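Local structure of phenylalanine--tRNA ligase beta subunit (Bacteroides fragilis, 3IG2) at residues G21-N27 with K85-F89; E133-V137 with S169-T173; L182-V188 with V202-N208. The protein forms, as the core domain of the beta subunit, part of the tetrameric ligase that uses ATP and magnesium to attach phenylalanine to tRNA(Phe). All blocks are in the same frame, centred on the assembly; numbering follows the deposited sequence.

Contact 1 of 3, residues G21-N27 with K85-F89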
ATOM      1  N   GLY B  21      -7.998   3.855   3.722  1.00 15.37           N
ATOM      2  CA  GLY B  21      -7.680   4.306   5.080  1.00 14.82           C
ATOM      3  C   GLY B  21      -8.795   5.085   5.779  1.00 14.74           C
ATOM      4  O   GLY B  21      -8.544   5.702   6.817  1.00 15.28           O
ATOM      5  N   PHE B  22     -10.018   5.070   5.239  1.00 13.26           N
ATOM      6  CA  PHE B  22     -11.153   5.679   5.952  1.00 12.53           C
ATOM      7  C   PHE B  22     -11.680   4.706   6.983  1.00 12.41           C
ATOM      8  O   PHE B  22     -11.584   3.490   6.792  1.00 11.85           O
ATOM      9  CB  PHE B  22     -12.317   6.016   5.007  1.00 12.55           C
ATOM     10  CG  PHE B  22     -12.128   7.265   4.209  1.00 12.51           C
ATOM     11  CD1 PHE B  22     -12.865   8.395   4.502  1.00 12.08           C
ATOM     12  CD2 PHE B  22     -11.224   7.306   3.140  1.00 13.52           C
ATOM     13  CE1 PHE B  22     -12.713   9.566   3.755  1.00 13.54           C
ATOM     14  CE2 PHE B  22     -11.062   8.482   2.368  1.00 13.96           C
ATOM     15  CZ  PHE B  22     -11.807   9.599   2.670  1.00 15.21           C
ATOM     16  N   ASN B  23     -12.292   5.252   8.034  1.00 12.26           N
ATOM     17  CA  ASN B  23     -13.154   4.501   8.962  1.00 12.06           C
ATOM     18  C   ASN B  23     -14.579   5.015   8.857  1.00 11.42           C
ATOM     19  O   ASN B  23     -14.787   6.217   8.841  1.00 10.44           O
ATOM     20  CB  ASN B  23     -12.696   4.733  10.404  1.00 12.50           C
ATOM     21  CG  ASN B  23     -11.293   4.213  10.655  1.00 15.48           C
ATOM     22  OD1 ASN B  23     -11.052   3.013  10.585  1.00 17.67           O
ATOM     23  ND2 ASN B  23     -10.357   5.116  10.922  1.00 18.79           N
ATOM     24  N   GLU B  24     -15.554   4.110   8.833  1.00 10.85           N
ATOM     25  CA  GLU B  24     -16.943   4.490   8.895  1.00 10.79           C
ATOM     26  C   GLU B  24     -17.353   5.019  10.286  1.00 11.07           C
ATOM     27  O   GLU B  24     -16.956   4.465  11.315  1.00 10.75           O
ATOM     28  CB  GLU B  24     -17.830   3.300   8.484  1.00 10.93           C
ATOM     29  CG  GLU B  24     -19.277   3.715   8.216  1.00 11.74           C
ATOM     30  CD  GLU B  24     -20.139   2.627   7.524  1.00 14.99           C
ATOM     31  OE1 GLU B  24     -21.372   2.843   7.418  1.00 15.30           O
ATOM     32  OE2 GLU B  24     -19.607   1.590   7.076  1.00 13.74           O
ATOM     33  N   ILE B  25     -18.154   6.083  10.321  1.00 10.93           N
ATOM     34  CA  ILE B  25     -18.695   6.577  11.582  1.00 11.37           C
ATOM     35  C   ILE B  25     -20.210   6.603  11.554  1.00 12.06           C
ATOM     36  O   ILE B  25     -20.828   6.545  10.484  1.00 11.78           O
ATOM     37  CB  ILE B  25     -18.148   7.992  11.987  1.00 11.63           C
ATOM     38  CG1 ILE B  25     -18.536   9.040  10.933  1.00 12.28           C
ATOM     39  CG2 ILE B  25     -16.619   7.901  12.277  1.00  9.98           C
ATOM     40  CD1 ILE B  25     -18.201  10.531  11.281  1.00 10.80           C
ATOM     41  N   LEU B  26     -20.807   6.685  12.741  1.00 12.21           N
ATOM     42  CA  LEU B  26     -22.252   6.669  12.817  1.00 13.77           C
ATOM     43  C   LEU B  26     -22.643   7.686  13.855  1.00 13.33           C
ATOM     44  O   LEU B  26     -22.258   7.555  14.998  1.00 13.37           O
ATOM     45  CB  LEU B  26     -22.712   5.279  13.235  1.00 13.74           C
ATOM     46  CG  LEU B  26     -24.028   4.721  12.692  1.00 19.91           C
ATOM     47  CD1 LEU B  26     -25.260   5.625  12.920  1.00 18.70           C
ATOM     48  CD2 LEU B  26     -23.874   4.304  11.201  1.00 22.78           C
ATOM     49  N   ASN B  27     -23.381   8.710  13.451  1.00 12.72           N
ATOM     50  CA  ASN B  27     -23.809   9.756  14.376  1.00 13.43           C
ATOM     51  C   ASN B  27     -25.335   9.797  14.543  1.00 13.55           C
ATOM     52  O   ASN B  27     -26.086   9.415  13.640  1.00 14.52           O
ATOM     53  CB  ASN B  27     -23.253  11.135  13.942  1.00 12.71           C
ATOM     54  CG  ASN B  27     -21.708  11.236  14.080  1.00 14.73           C
ATOM     55  OD1 ASN B  27     -20.990  11.397  13.103  1.00 18.53           O
ATOM     56  ND2 ASN B  27     -21.230  11.137  15.271  1.00 13.80           N
ATOM     57  N   LYS B  85      -9.727  10.201   8.564  1.00 11.91           N
ATOM     58  CA  LYS B  85     -10.566  10.068   7.389  1.00 12.17           C
ATOM     59  C   LYS B  85     -11.803   9.276   7.719  1.00 12.62           C
ATOM     60  O   LYS B  85     -11.727   8.068   7.973  1.00 11.94           O
ATOM     61  CB  LYS B  85      -9.815   9.390   6.249  1.00 11.51           C
ATOM     62  CG  LYS B  85      -8.565  10.129   5.870  1.00 14.61           C
ATOM     63  CD  LYS B  85      -8.120   9.763   4.472  1.00 16.12           C
ATOM     64  CE  LYS B  85      -7.190   8.618   4.507  1.00 17.28           C
ATOM     65  NZ  LYS B  85      -5.834   9.144   4.719  1.00 21.91           N
ATOM     66  N   PHE B  86     -12.943   9.969   7.695  1.00 12.48           N
ATOM     67  CA  PHE B  86     -14.201   9.398   8.102  1.00 12.96           C
ATOM     68  C   PHE B  86     -15.236   9.438   6.982  1.00 13.19           C
ATOM     69  O   PHE B  86     -15.214  10.325   6.131  1.00 13.26           O
ATOM     70  CB  PHE B  86     -14.782  10.203   9.267  1.00 12.89           C
ATOM     71  CG  PHE B  86     -14.004  10.099  10.545  1.00 14.96           C
ATOM     72  CD1 PHE B  86     -13.364   8.916  10.910  1.00 17.17           C
ATOM     73  CD2 PHE B  86     -13.948  11.178  11.412  1.00 16.46           C
ATOM     74  CE1 PHE B  86     -12.655   8.826  12.126  1.00 18.34           C
ATOM     75  CE2 PHE B  86     -13.260  11.099  12.628  1.00 17.52           C
ATOM     76  CZ  PHE B  86     -12.605   9.923  12.979  1.00 18.43           C
ATOM     77  N   PHE B  87     -16.153   8.479   7.003  1.00 13.45           N
ATOM     78  CA  PHE B  87     -17.313   8.560   6.145  1.00 13.16           C
ATOM     79  C   PHE B  87     -18.554   8.086   6.879  1.00 13.24           C
ATOM     80  O   PHE B  87     -18.464   7.285   7.816  1.00 12.60           O
ATOM     81  CB  PHE B  87     -17.112   7.812   4.810  1.00 12.39           C
ATOM     82  CG  PHE B  87     -17.109   6.317   4.921  1.00 14.83           C
ATOM     83  CD1 PHE B  87     -18.274   5.592   4.720  1.00 11.92           C
ATOM     84  CD2 PHE B  87     -15.917   5.622   5.172  1.00 13.23           C
ATOM     85  CE1 PHE B  87     -18.278   4.205   4.808  1.00 11.30           C
ATOM     86  CE2 PHE B  87     -15.910   4.229   5.275  1.00 15.65           C
ATOM     87  CZ  PHE B  87     -17.091   3.511   5.092  1.00 15.14           C
ATOM     88  N   GLU B  88     -19.712   8.583   6.450  1.00 12.64           N
ATOM     89  CA  GLU B  88     -20.952   8.189   7.071  1.00 13.08           C
ATOM     90  C   GLU B  88     -22.038   8.160   6.029  1.00 13.29           C
ATOM     91  O   GLU B  88     -22.146   9.083   5.242  1.00 13.25           O
ATOM     92  CB  GLU B  88     -21.311   9.136   8.220  1.00 12.75           C
ATOM     93  CG  GLU B  88     -22.698   8.856   8.827  1.00 15.01           C
ATOM     94  CD  GLU B  88     -22.978   9.706  10.050  1.00 18.78           C
ATOM     95  OE1 GLU B  88     -22.209  10.684  10.269  1.00 19.97           O
ATOM     96  OE2 GLU B  88     -23.952   9.386  10.791  1.00 16.31           O
ATOM     97  N   PHE B  89     -22.799   7.062   6.002  1.00 13.29           N
ATOM     98  CA  PHE B  89     -24.071   7.024   5.297  1.00 12.76           C
ATOM     99  C   PHE B  89     -25.194   7.312   6.287  1.00 12.71           C
ATOM    100  O   PHE B  89     -25.238   6.727   7.370  1.00 12.32           O
ATOM    101  CB  PHE B  89     -24.319   5.653   4.713  1.00 12.96           C
ATOM    102  CG  PHE B  89     -23.464   5.327   3.542  1.00 10.64           C
ATOM    103  CD1 PHE B  89     -23.886   5.624   2.273  1.00 10.85           C
ATOM    104  CD2 PHE B  89     -22.253   4.681   3.716  1.00 12.54           C
ATOM    105  CE1 PHE B  89     -23.109   5.337   1.174  1.00 10.52           C
ATOM    106  CE2 PHE B  89     -21.449   4.364   2.616  1.00 15.15           C
ATOM    107  CZ  PHE B  89     -21.888   4.701   1.328  1.00 13.43           C
TER
HETATM  108  O   HOH W   1     -22.392   5.126   8.253  1.00 16.53           O
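Three phenylalanine rings are each covered on one face by an aliphatic carbon from the opposite segment. K85 CB sits over the middle of the F22 ring, 3.7 Å from its centroid, while the backbone carbonyl of F86 comes up to that ring's edge. I25 CG2 lies over the F86 ring, displaced toward its rim, and E24 CB covers the F87 ring, whose edge meets F22 CB. F87 can take this place because its CG stands between the backbone N and the carbonyl carbon (chi1 72°), which carries the ring across toward 21-27. The extended E24 chain holds its carboxylate at 30° to the plane of that ring. The rings of F86 and F87 lie on opposite faces of a short parallel pairing of strands, N23 beside F86 and E24 beside F87. N23 N donates to K85 O at 2.9 Å, F87 N returns a longer bond of 3.2 Å to N23 O, and I25 N closes the ladder on F87 O at 2.8 Å. This is the edge of the mixed sheet of the class II synthetase-like core, entered directly from helix 6-19. G21 ends that helix in a Schellman motif, its positive phi being readily adopted by glycine. F22 and F87 reach back to the helix at L17, whereas I25 and F86 meet helix 66-75 with their apolar surfaces. Past the ladder, the extended E88 chain brings OE2 to N27 N at 2.8 Å; the N-H arrives from above the carboxylate plane, 51° out of it. The same oxygen forms a salt bridge with R62, a pairing that would be expected to stabilise the charged carboxylate. A water accepts from F89 N at 3.0 Å and lies close to E24 OE1 and I25 O.

Contact 2 of 3, residues E133-V137 with S169-T173; sequences ENTSV and STALT
E133 OE1 accepts two hydroxyl hydrogen bonds, from S169 OG at 2.7 Å and from T170 OG1 at 3.0 Å. The two donors approach from opposite faces of the carboxylate plane: S169 OG on the syn side, 31° out of it, and T170 OG1 from above, 36° out. The contact joins the start of helix 134-150 to the corner at 169-170 that leads into strand 171-175, within the alpha/beta core where this helix packs against the mixed sheet. Glutamate suits the place because its side chain, extended beyond CG, spans the gap between helix start and corner, while serine and threonine each supply a hydroxyl able to donate to the same oxygen. With its OG held between the backbone N and the carbonyl carbon (chi1 38°), S169 turns its hydroxyl toward the glutamate. Two donors on a single oxygen probably limit rotation of the carboxylate and would be expected to stabilise its negative charge. One helical turn further on, V137 N bonds to E133 O at 3.1 Å, placing the valine on the same side of the helix as the glutamate. Its two methyls divide the work: CG2 lies near T170 O and the T170 methyl, whereas CG1 faces the leucine on the strand. V137 also touches V187 of the neighbouring strand 181-188, and L172 packs on F185 there, so apolar residues continue the contact into the sheet. Branched and compact, the valine offers one methyl to each neighbour, V137 CG1 coming to 4.0 Å from L172 CD1.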
ATOM      1  N   GLU B 133      -5.623  26.249   0.044  1.00 12.00           N
ATOM      2  CA  GLU B 133      -6.926  25.594   0.029  1.00 12.34           C
ATOM      3  C   GLU B 133      -7.246  24.956  -1.321  1.00 12.18           C
ATOM      4  O   GLU B 133      -8.040  24.014  -1.391  1.00 11.88           O
ATOM      5  CB  GLU B 133      -8.039  26.569   0.429  1.00 12.17           C
ATOM      6  CG  GLU B 133      -7.984  26.968   1.894  1.00 12.89           C
ATOM      7  CD  GLU B 133      -9.199  27.751   2.357  1.00 13.03           C
ATOM      8  OE1 GLU B 133     -10.288  27.629   1.745  1.00 11.63           O
ATOM      9  OE2 GLU B 133      -9.057  28.481   3.358  1.00 14.53           O
ATOM     10  N   ASN B 134      -6.636  25.492  -2.381  1.00 12.09           N
ATOM     11  CA  ASN B 134      -6.752  24.951  -3.740  1.00 12.08           C
ATOM     12  C   ASN B 134      -6.285  23.493  -3.820  1.00 11.93           C
ATOM     13  O   ASN B 134      -7.003  22.620  -4.331  1.00 11.57           O
ATOM     14  CB  ASN B 134      -5.964  25.818  -4.737  1.00 12.24           C
ATOM     15  N   THR B 135      -5.095  23.227  -3.289  1.00 11.78           N
ATOM     16  CA  THR B 135      -4.557  21.872  -3.309  1.00 11.95           C
ATOM     17  C   THR B 135      -5.358  20.914  -2.410  1.00 12.02           C
ATOM     18  O   THR B 135      -5.418  19.713  -2.685  1.00 12.41           O
ATOM     19  CB  THR B 135      -3.018  21.820  -3.033  1.00 11.76           C
ATOM     20  OG1 THR B 135      -2.589  20.454  -2.960  1.00 11.84           O
ATOM     21  CG2 THR B 135      -2.664  22.520  -1.752  1.00 12.09           C
ATOM     22  N   SER B 136      -6.003  21.446  -1.370  1.00 11.96           N
ATOM     23  CA  SER B 136      -6.881  20.624  -0.510  1.00 11.95           C
ATOM     24  C   SER B 136      -8.167  20.149  -1.215  1.00 11.78           C
ATOM     25  O   SER B 136      -8.580  18.995  -1.048  1.00 11.19           O
ATOM     26  CB  SER B 136      -7.230  21.369   0.779  1.00 11.97           C
ATOM     27  OG  SER B 136      -6.078  21.953   1.361  1.00 12.07           O
ATOM     28  N   VAL B 137      -8.799  21.041  -1.998  1.00 11.92           N
ATOM     29  CA  VAL B 137     -10.020  20.686  -2.757  1.00 12.35           C
ATOM     30  C   VAL B 137      -9.690  19.600  -3.838  1.00 12.77           C
ATOM     31  O   VAL B 137     -10.523  18.736  -4.145  1.00 13.36           O
ATOM     32  CB  VAL B 137     -10.715  21.949  -3.369  1.00 12.12           C
ATOM     33  CG1 VAL B 137     -11.958  21.575  -4.141  1.00 12.16           C
ATOM     34  CG2 VAL B 137     -11.061  22.959  -2.283  1.00 11.52           C
ATOM     35  N   SER B 169     -15.174  27.670   2.904  1.00 14.01           N
ATOM     36  CA  SER B 169     -14.444  28.870   2.434  1.00 13.72           C
ATOM     37  C   SER B 169     -14.281  28.746   0.920  1.00 13.72           C
ATOM     38  O   SER B 169     -14.500  29.707   0.192  1.00 13.51           O
ATOM     39  CB  SER B 169     -13.098  29.021   3.126  1.00 13.80           C
ATOM     40  OG  SER B 169     -12.493  27.748   3.312  1.00 14.20           O
ATOM     41  N   THR B 170     -13.927  27.540   0.469  1.00 13.90           N
ATOM     42  CA  THR B 170     -13.733  27.214  -0.952  1.00 13.71           C
ATOM     43  C   THR B 170     -14.380  25.842  -1.232  1.00 13.65           C
ATOM     44  O   THR B 170     -14.135  24.871  -0.499  1.00 12.06           O
ATOM     45  CB  THR B 170     -12.235  27.156  -1.295  1.00 13.65           C
ATOM     46  OG1 THR B 170     -11.601  28.372  -0.869  1.00 16.66           O
ATOM     47  CG2 THR B 170     -12.005  26.988  -2.791  1.00 13.95           C
ATOM     48  N   ALA B 171     -15.184  25.759  -2.297  1.00 13.48           N
ATOM     49  CA  ALA B 171     -15.916  24.531  -2.583  1.00 14.07           C
ATOM     50  C   ALA B 171     -16.275  24.355  -4.034  1.00 14.02           C
ATOM     51  O   ALA B 171     -16.336  25.321  -4.775  1.00 15.15           O
ATOM     52  CB  ALA B 171     -17.184  24.468  -1.748  1.00 13.62           C
ATOM     53  N   LEU B 172     -16.569  23.114  -4.405  1.00 14.16           N
ATOM     54  CA  LEU B 172     -17.112  22.792  -5.723  1.00 14.74           C
ATOM     55  C   LEU B 172     -18.452  22.112  -5.578  1.00 14.81           C
ATOM     56  O   LEU B 172     -18.660  21.325  -4.652  1.00 13.77           O
ATOM     57  CB  LEU B 172     -16.166  21.869  -6.497  1.00 14.39           C
ATOM     58  CG  LEU B 172     -14.833  22.473  -6.938  1.00 14.79           C
ATOM     59  CD1 LEU B 172     -13.934  21.426  -7.609  1.00 12.95           C
ATOM     60  CD2 LEU B 172     -15.057  23.673  -7.859  1.00 15.97           C
ATOM     61  N   THR B 173     -19.361  22.416  -6.497  1.00 15.42           N
ATOM     62  CA  THR B 173     -20.624  21.671  -6.584  1.00 15.76           C
ATOM     63  C   THR B 173     -20.598  20.813  -7.836  1.00 15.05           C
ATOM     64  O   THR B 173     -20.012  21.206  -8.856  1.00 14.76           O
ATOM     65  CB  THR B 173     -21.840  22.591  -6.665  1.00 15.54           C
ATOM     66  OG1 THR B 173     -21.727  23.426  -7.832  1.00 16.49           O
ATOM     67  CG2 THR B 173     -21.918  23.466  -5.423  1.00 17.25           C
TER

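Contact 3 of 3, residues L182-V188 with V202-N208; sequences LATFGVV and VYYADLN
N208 N donates to L182 O at 2.8 Å from an unusual direction, 38° above the carbonyl plane. On its other side L182 forms a classic beta bulge: it and A183 both face V174 of the strand beyond. T184 with D206 and G186 with Y204 form the hydrogen-bonded pairs; D206 N to T184 O is the shortest of these bonds, at 2.7 Å. In the non-hydrogen-bonded pair between them A205 has only a methyl, and F185 CB comes to 3.5 Å from A205 CB. F185 holds its ring between its backbone N and carbonyl carbon (chi1 58°), leading it away from the partner strand. V187 and Y203 lie alongside, with V187 CG2 4.0 Å from Y203 CD2, on the face where helix 134-150 packs through V137, L140 and I147. V188 CG2 packs against Y204 CB at 3.8 Å. At the N208 end a water donates to D206 O and accepts from N208 ND2 at 2.6 Å. T184 and D206, whose side chains point to the face opposite the helix, bond R181 through OG1 and H114 through OD1 respectively. The whole is an antiparallel pair with helix 190-195 in its connection, at the centre of the mixed sheet of the class II synthetase-like core.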
ATOM      1  N   LEU B 182     -25.670  16.836  -7.036  1.00 13.47           N
ATOM      2  CA  LEU B 182     -25.267  15.457  -6.779  1.00 13.12           C
ATOM      3  C   LEU B 182     -24.230  15.363  -5.677  1.00 13.43           C
ATOM      4  O   LEU B 182     -24.191  14.383  -4.950  1.00 12.27           O
ATOM      5  CB  LEU B 182     -24.692  14.823  -8.039  1.00 13.06           C
ATOM      6  CG  LEU B 182     -25.573  14.748  -9.286  1.00 13.21           C
ATOM      7  CD1 LEU B 182     -24.758  14.219 -10.449  1.00 15.06           C
ATOM      8  CD2 LEU B 182     -26.833  13.897  -9.098  1.00 14.15           C
ATOM      9  N   ALA B 183     -23.394  16.399  -5.569  1.00 13.16           N
ATOM     10  CA  ALA B 183     -22.338  16.437  -4.587  1.00 13.52           C
ATOM     11  C   ALA B 183     -21.882  17.866  -4.354  1.00 13.81           C
ATOM     12  O   ALA B 183     -22.026  18.744  -5.215  1.00 14.17           O
ATOM     13  CB  ALA B 183     -21.149  15.569  -5.035  1.00 13.08           C
ATOM     14  N   THR B 184     -21.364  18.088  -3.160  1.00 13.83           N
ATOM     15  CA  THR B 184     -20.754  19.342  -2.787  1.00 14.63           C
ATOM     16  C   THR B 184     -19.519  18.978  -1.944  1.00 14.43           C
ATOM     17  O   THR B 184     -19.592  18.097  -1.086  1.00 13.97           O
ATOM     18  CB  THR B 184     -21.736  20.159  -1.919  1.00 14.87           C
ATOM     19  OG1 THR B 184     -22.921  20.491  -2.673  1.00 16.66           O
ATOM     20  CG2 THR B 184     -21.100  21.403  -1.429  1.00 16.80           C
ATOM     21  N   PHE B 185     -18.385  19.628  -2.185  1.00 13.62           N
ATOM     22  CA  PHE B 185     -17.194  19.292  -1.392  1.00 14.01           C
ATOM     23  C   PHE B 185     -16.223  20.447  -1.391  1.00 13.46           C
ATOM     24  O   PHE B 185     -16.105  21.143  -2.376  1.00 13.77           O
ATOM     25  CB  PHE B 185     -16.497  18.009  -1.890  1.00 12.72           C
ATOM     26  CG  PHE B 185     -16.054  18.074  -3.332  1.00 13.88           C
ATOM     27  CD1 PHE B 185     -14.775  18.526  -3.666  1.00 15.39           C
ATOM     28  CD2 PHE B 185     -16.900  17.661  -4.348  1.00 14.60           C
ATOM     29  CE1 PHE B 185     -14.364  18.582  -4.980  1.00 15.34           C
ATOM     30  CE2 PHE B 185     -16.494  17.717  -5.671  1.00 13.69           C
ATOM     31  CZ  PHE B 185     -15.228  18.178  -5.982  1.00 13.30           C
ATOM     32  N   GLY B 186     -15.519  20.615  -0.280  1.00 13.61           N
ATOM     33  CA  GLY B 186     -14.569  21.695  -0.127  1.00 13.31           C
ATOM     34  C   GLY B 186     -13.987  21.840   1.270  1.00 13.60           C
ATOM     35  O   GLY B 186     -14.049  20.918   2.069  1.00 13.30           O
ATOM     36  N   VAL B 187     -13.402  23.015   1.523  1.00 13.31           N
ATOM     37  CA  VAL B 187     -12.680  23.317   2.757  1.00 13.16           C
ATOM     38  C   VAL B 187     -13.674  23.950   3.705  1.00 13.00           C
ATOM     39  O   VAL B 187     -14.317  24.928   3.343  1.00 13.35           O
ATOM     40  CB  VAL B 187     -11.540  24.326   2.471  1.00 13.25           C
ATOM     41  CG1 VAL B 187     -10.825  24.753   3.743  1.00 13.41           C
ATOM     42  CG2 VAL B 187     -10.545  23.740   1.439  1.00 14.32           C
ATOM     43  N   VAL B 188     -13.803  23.391   4.902  1.00 11.89           N
ATOM     44  CA  VAL B 188     -14.728  23.908   5.901  1.00 12.93           C
ATOM     45  C   VAL B 188     -14.211  25.250   6.421  1.00 12.74           C
ATOM     46  O   VAL B 188     -13.023  25.397   6.619  1.00 13.26           O
ATOM     47  CB  VAL B 188     -14.947  22.889   7.077  1.00 12.34           C
ATOM     48  CG1 VAL B 188     -15.768  23.487   8.237  1.00 11.29           C
ATOM     49  CG2 VAL B 188     -15.580  21.617   6.574  1.00 13.97           C
ATOM     50  N   VAL B 202     -10.413  20.823   7.866  1.00 12.77           N
ATOM     51  CA  VAL B 202     -11.333  19.737   7.525  1.00 13.51           C
ATOM     52  C   VAL B 202     -11.830  19.911   6.101  1.00 13.89           C
ATOM     53  O   VAL B 202     -12.301  20.986   5.719  1.00 14.70           O
ATOM     54  CB  VAL B 202     -12.557  19.660   8.485  1.00 13.79           C
ATOM     55  CG1 VAL B 202     -13.541  18.470   8.063  1.00 13.74           C
ATOM     56  CG2 VAL B 202     -12.093  19.438   9.894  1.00 13.48           C
ATOM     57  N   TYR B 203     -11.705  18.858   5.312  1.00 14.17           N
ATOM     58  CA  TYR B 203     -12.206  18.864   3.939  1.00 15.08           C
ATOM     59  C   TYR B 203     -13.375  17.917   3.985  1.00 15.36           C
ATOM     60  O   TYR B 203     -13.256  16.807   4.502  1.00 16.03           O
ATOM     61  CB  TYR B 203     -11.109  18.425   2.957  1.00 14.81           C
ATOM     62  CG  TYR B 203      -9.814  19.076   3.343  1.00 15.88           C
ATOM     63  CD1 TYR B 203      -8.687  18.321   3.641  1.00 16.68           C
ATOM     64  CD2 TYR B 203      -9.742  20.465   3.504  1.00 17.60           C
ATOM     65  CE1 TYR B 203      -7.514  18.930   4.053  1.00 16.52           C
ATOM     66  CE2 TYR B 203      -8.576  21.079   3.907  1.00 16.49           C
ATOM     67  CZ  TYR B 203      -7.472  20.306   4.180  1.00 16.59           C
ATOM     68  OH  TYR B 203      -6.335  20.925   4.590  1.00 15.67           O
ATOM     69  N   TYR B 204     -14.516  18.396   3.498  1.00 14.61           N
ATOM     70  CA  TYR B 204     -15.789  17.736   3.697  1.00 13.96           C
ATOM     71  C   TYR B 204     -16.502  17.591   2.372  1.00 13.94           C
ATOM     72  O   TYR B 204     -16.552  18.544   1.584  1.00 14.50           O
ATOM     73  CB  TYR B 204     -16.662  18.567   4.671  1.00 13.41           C
ATOM     74  CG  TYR B 204     -18.097  18.136   4.750  1.00 12.56           C
ATOM     75  CD1 TYR B 204     -18.444  16.910   5.320  1.00 13.22           C
ATOM     76  CD2 TYR B 204     -19.119  18.957   4.274  1.00 13.70           C
ATOM     77  CE1 TYR B 204     -19.747  16.512   5.394  1.00 14.63           C
ATOM     78  CE2 TYR B 204     -20.442  18.569   4.355  1.00 13.85           C
ATOM     79  CZ  TYR B 204     -20.753  17.334   4.903  1.00 14.34           C
ATOM     80  OH  TYR B 204     -22.072  16.937   5.007  1.00 11.44           O
ATOM     81  N   ALA B 205     -17.075  16.416   2.146  1.00 13.71           N
ATOM     82  CA  ALA B 205     -17.900  16.167   0.947  1.00 13.18           C
ATOM     83  C   ALA B 205     -19.275  15.666   1.354  1.00 13.11           C
ATOM     84  O   ALA B 205     -19.399  14.858   2.287  1.00 13.47           O
ATOM     85  CB  ALA B 205     -17.202  15.139  -0.011  1.00 13.40           C
ATOM     86  N   ASP B 206     -20.303  16.140   0.665  1.00 12.38           N
ATOM     87  CA  ASP B 206     -21.660  15.642   0.885  1.00 12.68           C
ATOM     88  C   ASP B 206     -22.144  15.156  -0.469  1.00 12.90           C
ATOM     89  O   ASP B 206     -22.314  15.939  -1.392  1.00 13.47           O
ATOM     90  CB  ASP B 206     -22.547  16.762   1.433  1.00 12.55           C
ATOM     91  CG  ASP B 206     -24.037  16.391   1.535  1.00 14.39           C
ATOM     92  OD1 ASP B 206     -24.474  15.273   1.222  1.00 17.57           O
ATOM     93  OD2 ASP B 206     -24.818  17.256   1.943  1.00 17.17           O
ATOM     94  N   LEU B 207     -22.351  13.857  -0.601  1.00 13.14           N
ATOM     95  CA  LEU B 207     -22.891  13.317  -1.855  1.00 12.93           C
ATOM     96  C   LEU B 207     -24.340  12.940  -1.615  1.00 13.26           C
ATOM     97  O   LEU B 207     -24.656  12.244  -0.631  1.00 14.00           O
ATOM     98  CB  LEU B 207     -22.118  12.095  -2.318  1.00 12.06           C
ATOM     99  CG  LEU B 207     -20.730  12.277  -2.941  1.00 13.86           C
ATOM    100  CD1 LEU B 207     -19.753  12.980  -1.993  1.00 13.10           C
ATOM    101  CD2 LEU B 207     -20.193  10.932  -3.417  1.00 15.10           C
ATOM    102  N   ASN B 208     -25.204  13.407  -2.509  1.00 12.81           N
ATOM    103  CA  ASN B 208     -26.629  13.116  -2.475  1.00 12.73           C
ATOM    104  C   ASN B 208     -26.871  11.761  -3.120  1.00 12.38           C
ATOM    105  O   ASN B 208     -27.169  11.649  -4.310  1.00 11.61           O
ATOM    106  CB  ASN B 208     -27.424  14.260  -3.140  1.00 13.03           C
ATOM    107  CG  ASN B 208     -27.014  15.638  -2.602  1.00 17.04           C
ATOM    108  OD1 ASN B 208     -27.475  16.087  -1.543  1.00 19.92           O
ATOM    109  ND2 ASN B 208     -26.126  16.307  -3.326  1.00 20.11           N
TER
HETATM  110  O   HOH W   2     -24.491  17.746  -1.913  1.00 16.14           O
HETATM  111  O   HOH W   3     -10.840  23.666   6.958  1.00 16.82           O

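Overall arrangement
From the N terminus, helix 6-19 leads into 21-27, and contact 1 closes the first long loop when 85-89 returns beside it, with the small three-stranded sheet and helix 66-75 in between. Strand 109-121 follows, then contact 2 closes a loop through helix 134-150 and strand 159-163. Contact 3 closes the last loop, across helix 190-195. The three are in series, none nested or crossed. Contacts 2 and 3 touch, since strands 171-175 and 181-188 are neighbours: T170 O probably accepts a hydrogen bond from V187 N, 2.8 Å away. Contact 1 lies on the other side of strand 109-121, its centre about 14 Å from that of contact 3, in the same mixed sheet.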